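D-glyceraldehyde dehydrogenase (NADP(+)) (Thermoplasma acidophilum, PDB 5IZD) oxidises D-glyceraldehyde to (R)-glycerate with NADP(+) in the non-phosphorylated Entner-Doudoroff pathway of sugar breakdown. Local coordinates at residues 65-79 against 101-115. Numbering follows the deposited sequence.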
# COMPACT_ATOMS: atom_id res chain seq x y z
N SER A 65 -19.85 -4.52 -9.37
CA SER A 65 -19.28 -3.73 -10.43
C SER A 65 -19.99 -3.92 -11.74
O SER A 65 -20.08 -2.98 -12.46
CB SER A 65 -17.76 -3.92 -10.63
OG SER A 65 -17.45 -5.14 -11.28
N LYS A 66 -20.47 -5.12 -12.06
CA LYS A 66 -21.15 -5.33 -13.37
C LYS A 66 -22.45 -4.51 -13.50
O LYS A 66 -22.73 -3.94 -14.60
CB LYS A 66 -21.48 -6.80 -13.60
CG LYS A 66 -20.22 -7.65 -13.79
CD LYS A 66 -20.53 -9.12 -14.07
CE LYS A 66 -19.22 -9.87 -14.28
NZ LYS A 66 -19.50 -11.32 -14.23
N ILE A 67 -23.19 -4.46 -12.40
CA ILE A 67 -24.43 -3.65 -12.26
C ILE A 67 -24.07 -2.16 -12.36
O ILE A 67 -24.73 -1.42 -13.08
CB ILE A 67 -25.15 -3.91 -10.92
CG1 ILE A 67 -25.68 -5.33 -10.84
CG2 ILE A 67 -26.27 -2.89 -10.73
CD1 ILE A 67 -26.06 -5.80 -9.43
N ILE A 68 -23.01 -1.74 -11.67
CA ILE A 68 -22.60 -0.33 -11.73
C ILE A 68 -22.14 0.08 -13.14
O ILE A 68 -22.46 1.24 -13.59
CB ILE A 68 -21.52 -0.01 -10.67
CG1 ILE A 68 -22.08 -0.17 -9.25
CG2 ILE A 68 -20.91 1.39 -10.86
CD1 ILE A 68 -21.03 -0.43 -8.20
N TYR A 69 -21.42 -0.82 -13.83
CA TYR A 69 -20.99 -0.54 -15.22
C TYR A 69 -22.19 -0.39 -16.21
O TYR A 69 -22.20 0.46 -17.10
CB TYR A 69 -20.03 -1.62 -15.76
CG TYR A 69 -18.58 -1.61 -15.22
CD1 TYR A 69 -17.79 -0.46 -15.26
CD2 TYR A 69 -18.01 -2.78 -14.70
CE1 TYR A 69 -16.46 -0.49 -14.83
CE2 TYR A 69 -16.69 -2.82 -14.22
CZ TYR A 69 -15.93 -1.67 -14.27
OH TYR A 69 -14.63 -1.71 -13.85
N ARG A 70 -23.21 -1.20 -15.99
CA ARG A 70 -24.45 -1.20 -16.75
C ARG A 70 -25.07 0.18 -16.59
O ARG A 70 -25.36 0.81 -17.55
CB ARG A 70 -25.36 -2.29 -16.23
CG ARG A 70 -26.27 -2.91 -17.28
CD ARG A 70 -26.21 -4.43 -17.21
NE ARG A 70 -26.85 -4.89 -16.01
CZ ARG A 70 -26.50 -5.97 -15.34
NH1 ARG A 70 -27.16 -6.29 -14.25
NH2 ARG A 70 -25.51 -6.72 -15.78
N ALA A 71 -25.23 0.65 -15.35
CA ALA A 71 -25.70 2.02 -15.05
C ALA A 71 -24.91 3.08 -15.78
O ALA A 71 -25.47 3.94 -16.44
CB ALA A 71 -25.71 2.32 -13.57
N LYS A 72 -23.59 2.99 -15.69
CA LYS A 72 -22.76 3.86 -16.50
C LYS A 72 -23.14 3.85 -18.00
O LYS A 72 -23.34 4.92 -18.55
CB LYS A 72 -21.30 3.53 -16.38
CG LYS A 72 -20.46 4.69 -16.89
CD LYS A 72 -19.13 4.25 -17.42
CE LYS A 72 -19.23 3.42 -18.67
NZ LYS A 72 -17.83 3.26 -19.15
N GLU A 73 -23.24 2.67 -18.62
CA GLU A 73 -23.60 2.57 -20.05
C GLU A 73 -24.99 3.18 -20.37
O GLU A 73 -25.14 3.82 -21.40
CB GLU A 73 -23.58 1.14 -20.56
CG GLU A 73 -22.20 0.47 -20.48
CD GLU A 73 -22.31 -1.07 -20.46
OE1 GLU A 73 -23.11 -1.67 -21.24
OE2 GLU A 73 -21.61 -1.68 -19.66
N LEU A 74 -25.98 2.95 -19.50
CA LEU A 74 -27.35 3.51 -19.68
C LEU A 74 -27.36 5.01 -19.55
O LEU A 74 -27.98 5.66 -20.32
CB LEU A 74 -28.34 2.91 -18.68
CG LEU A 74 -28.67 1.44 -18.89
CD1 LEU A 74 -29.61 1.00 -17.79
CD2 LEU A 74 -29.33 1.21 -20.24
N ILE A 75 -26.57 5.55 -18.62
CA ILE A 75 -26.42 6.99 -18.45
C ILE A 75 -25.81 7.56 -19.72
O ILE A 75 -26.34 8.50 -20.30
CB ILE A 75 -25.60 7.32 -17.17
CG1 ILE A 75 -26.45 6.99 -15.94
CG2 ILE A 75 -25.19 8.78 -17.13
CD1 ILE A 75 -25.76 7.19 -14.59
N GLU A 76 -24.76 6.92 -20.21
CA GLU A 76 -24.06 7.36 -21.43
C GLU A 76 -24.97 7.40 -22.67
O GLU A 76 -24.97 8.37 -23.42
CB GLU A 76 -22.95 6.37 -21.69
CG GLU A 76 -21.74 6.84 -22.46
CD GLU A 76 -20.54 5.95 -22.12
OE1 GLU A 76 -20.67 4.70 -21.84
OE2 GLU A 76 -19.45 6.55 -22.13
N LYS A 77 -25.72 6.32 -22.87
CA LYS A 77 -26.64 6.19 -23.99
C LYS A 77 -27.70 7.31 -24.01
O LYS A 77 -28.07 7.80 -25.06
CB LYS A 77 -27.34 4.81 -23.93
N ASN A 78 -28.13 7.74 -22.83
CA ASN A 78 -29.23 8.69 -22.66
C ASN A 78 -28.80 10.01 -22.05
O ASN A 78 -29.63 10.72 -21.49
CB ASN A 78 -30.22 8.03 -21.73
CG ASN A 78 -30.83 6.80 -22.32
OD1 ASN A 78 -31.74 6.92 -23.11
ND2 ASN A 78 -30.35 5.61 -21.94
N ARG A 79 -27.50 10.29 -22.13
CA ARG A 79 -26.85 11.46 -21.52
C ARG A 79 -27.52 12.78 -21.73
O ARG A 79 -27.64 13.55 -20.84
CB ARG A 79 -25.35 11.54 -21.80
CG ARG A 79 -24.93 11.65 -23.23
CD ARG A 79 -23.43 11.86 -23.33
NE ARG A 79 -23.05 13.09 -22.71
CZ ARG A 79 -21.87 13.38 -22.22
NH1 ARG A 79 -21.67 14.56 -21.71
NH2 ARG A 79 -20.88 12.51 -22.25
N VAL A 101 -21.86 15.85 -16.86
CA VAL A 101 -22.28 14.52 -17.24
C VAL A 101 -21.06 13.67 -17.65
O VAL A 101 -20.99 12.51 -17.38
CB VAL A 101 -23.41 14.57 -18.28
CG1 VAL A 101 -23.78 13.18 -18.71
CG2 VAL A 101 -24.61 15.28 -17.68
N ASP A 102 -20.09 14.29 -18.28
CA ASP A 102 -18.86 13.63 -18.64
C ASP A 102 -18.29 13.06 -17.32
O ASP A 102 -17.90 11.94 -17.24
CB ASP A 102 -17.88 14.65 -19.18
CG ASP A 102 -18.03 14.91 -20.66
OD1 ASP A 102 -18.81 14.25 -21.31
OD2 ASP A 102 -17.33 15.77 -21.18
N GLY A 103 -18.28 13.89 -16.30
CA GLY A 103 -17.77 13.58 -14.99
C GLY A 103 -18.53 12.52 -14.26
O GLY A 103 -17.96 11.78 -13.51
N VAL A 104 -19.82 12.44 -14.49
CA VAL A 104 -20.63 11.43 -13.87
C VAL A 104 -20.16 10.09 -14.42
O VAL A 104 -20.00 9.17 -13.69
CB VAL A 104 -22.15 11.66 -14.15
CG1 VAL A 104 -22.95 10.40 -13.97
CG2 VAL A 104 -22.75 12.74 -13.27
N ILE A 105 -19.96 10.04 -15.72
CA ILE A 105 -19.57 8.85 -16.48
C ILE A 105 -18.15 8.46 -16.10
O ILE A 105 -17.94 7.31 -15.73
CB ILE A 105 -19.72 9.06 -18.02
CG1 ILE A 105 -21.21 9.17 -18.41
CG2 ILE A 105 -19.02 7.95 -18.83
CD1 ILE A 105 -21.46 9.92 -19.72
N ASP A 106 -17.22 9.40 -16.06
CA ASP A 106 -15.87 9.10 -15.63
C ASP A 106 -15.78 8.59 -14.19
O ASP A 106 -15.00 7.74 -13.92
CB ASP A 106 -14.97 10.32 -15.78
CG ASP A 106 -13.50 10.04 -15.36
OD1 ASP A 106 -12.80 9.39 -16.09
OD2 ASP A 106 -13.06 10.48 -14.30
N GLN A 107 -16.58 9.11 -13.28
CA GLN A 107 -16.48 8.76 -11.90
C GLN A 107 -17.03 7.39 -11.64
O GLN A 107 -16.47 6.60 -10.88
CB GLN A 107 -17.21 9.77 -11.02
CG GLN A 107 -16.45 11.05 -10.76
CD GLN A 107 -17.28 11.93 -9.84
OE1 GLN A 107 -17.03 12.01 -8.64
NE2 GLN A 107 -18.35 12.52 -10.39
N ILE A 108 -18.20 7.13 -12.22
CA ILE A 108 -18.80 5.83 -12.07
C ILE A 108 -17.85 4.73 -12.63
O ILE A 108 -17.67 3.68 -12.00
CB ILE A 108 -20.17 5.75 -12.73
CG1 ILE A 108 -21.18 6.58 -11.92
CG2 ILE A 108 -20.63 4.31 -12.76
CD1 ILE A 108 -22.49 6.82 -12.68
N GLN A 109 -17.24 4.96 -13.80
CA GLN A 109 -16.23 4.04 -14.33
C GLN A 109 -15.07 3.81 -13.33
O GLN A 109 -14.80 2.69 -12.96
CB GLN A 109 -15.66 4.55 -15.63
CG GLN A 109 -14.60 3.65 -16.22
CD GLN A 109 -15.12 2.32 -16.72
OE1 GLN A 109 -16.28 2.18 -17.03
NE2 GLN A 109 -14.24 1.33 -16.79
N TYR A 110 -14.50 4.91 -12.88
CA TYR A 110 -13.33 4.88 -12.02
C TYR A 110 -13.61 4.11 -10.72
O TYR A 110 -12.81 3.24 -10.36
CB TYR A 110 -12.88 6.28 -11.68
CG TYR A 110 -11.79 6.31 -10.62
CD1 TYR A 110 -10.42 6.16 -10.96
CD2 TYR A 110 -12.12 6.49 -9.26
CE1 TYR A 110 -9.43 6.19 -9.97
CE2 TYR A 110 -11.14 6.47 -8.28
CZ TYR A 110 -9.80 6.33 -8.65
OH TYR A 110 -8.88 6.32 -7.64
N TYR A 111 -14.74 4.38 -10.06
CA TYR A 111 -15.04 3.71 -8.81
C TYR A 111 -15.33 2.22 -9.00
O TYR A 111 -14.87 1.38 -8.18
CB TYR A 111 -16.14 4.38 -8.00
CG TYR A 111 -15.71 5.69 -7.39
CD1 TYR A 111 -14.72 5.74 -6.44
CD2 TYR A 111 -16.29 6.89 -7.77
CE1 TYR A 111 -14.30 6.91 -5.90
CE2 TYR A 111 -15.90 8.08 -7.22
CZ TYR A 111 -14.90 8.10 -6.26
OH TYR A 111 -14.45 9.28 -5.69
N ALA A 112 -16.07 1.89 -10.05
CA ALA A 112 -16.32 0.50 -10.38
C ALA A 112 -15.05 -0.27 -10.69
O ALA A 112 -14.96 -1.45 -10.35
CB ALA A 112 -17.34 0.37 -11.50
N GLU A 113 -14.03 0.38 -11.26
CA GLU A 113 -12.72 -0.30 -11.52
C GLU A 113 -11.94 -0.77 -10.29
O GLU A 113 -10.98 -1.55 -10.41
CB GLU A 113 -11.80 0.56 -12.39
CG GLU A 113 -12.31 0.79 -13.85
CD GLU A 113 -11.55 1.89 -14.59
OE1 GLU A 113 -10.97 2.74 -13.88
OE2 GLU A 113 -11.47 1.94 -15.84
N TRP A 114 -12.39 -0.37 -9.12
CA TRP A 114 -11.79 -0.80 -7.87
C TRP A 114 -12.23 -2.20 -7.44
O TRP A 114 -11.80 -2.68 -6.44
CB TRP A 114 -12.02 0.20 -6.77
CG TRP A 114 -11.08 1.30 -6.79
CD1 TRP A 114 -11.35 2.55 -7.10
CD2 TRP A 114 -9.70 1.26 -6.44
NE1 TRP A 114 -10.25 3.32 -6.99
CE2 TRP A 114 -9.21 2.54 -6.59
CE3 TRP A 114 -8.84 0.25 -6.02
CZ2 TRP A 114 -7.89 2.85 -6.33
CZ3 TRP A 114 -7.54 0.57 -5.78
CH2 TRP A 114 -7.07 1.84 -5.94
N ALA A 115 -13.07 -2.84 -8.23
CA ALA A 115 -13.52 -4.18 -7.93
C ALA A 115 -12.34 -5.17 -7.70
O ALA A 115 -11.37 -5.19 -8.43
CB ALA A 115 -14.45 -4.69 -9.02
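Tyr69 lays one ring face over Ala112, whose CB sits 3.8 Å from the ring centroid in a CH-pi contact. Gln109 OE1 lies at the edge of the same ring, and the ring and amide planes are turned 31° apart. The phenol OH reaches Glu113, but its hydrogen bond goes to Glu113 of the second subunit. Lys72 crosses Gln109 obliquely. Its CG is anti to the backbone N (chi1 -163°) and the chain bends at chi3, which brings NZ to 2.8 Å from Gln109 OE1, above the carbonyl plane. The amide is held at its other end too: Gln109 NE2 donates to Glu113 OE2 at 3.0 Å in a nearly straight bond. These two bonds fix which way the amide faces. Glu113 OE1 forms a salt bridge with Lys117 of the second subunit.

On the buried side the contact is apolar: Ile68 CG2 presses on Ile108 CG2 at 3.5 Å, a tight fit, while Ile108 CD1 meets Ile75 CD1. Ile105 fits as a knob among Lys72, Ile75, Glu76 and Arg79.

Arg79 closes the far end with a salt bridge. Its NH1 and NH2 both grip the single atom Asp102 OD1, each at 2.9 Å, and the oxygen lies close to the guanidinium plane. Val101 CG1 covers one face of that plane, and NH1 also pairs with Glu83. A methionine in place of Arg79 would probably leave the carboxylates of Asp102 and Glu83 without the positive charge they share.

Helices 65-77 and 101-112 form an antiparallel pair of the aldehyde dehydrogenase fold, at 166° and 9.3 Å between axes, with helix 79-90 between them in sequence and packed on Val101. Through Tyr69 and Glu113 the pair also takes part in the contact between two subunits of the homotetramer.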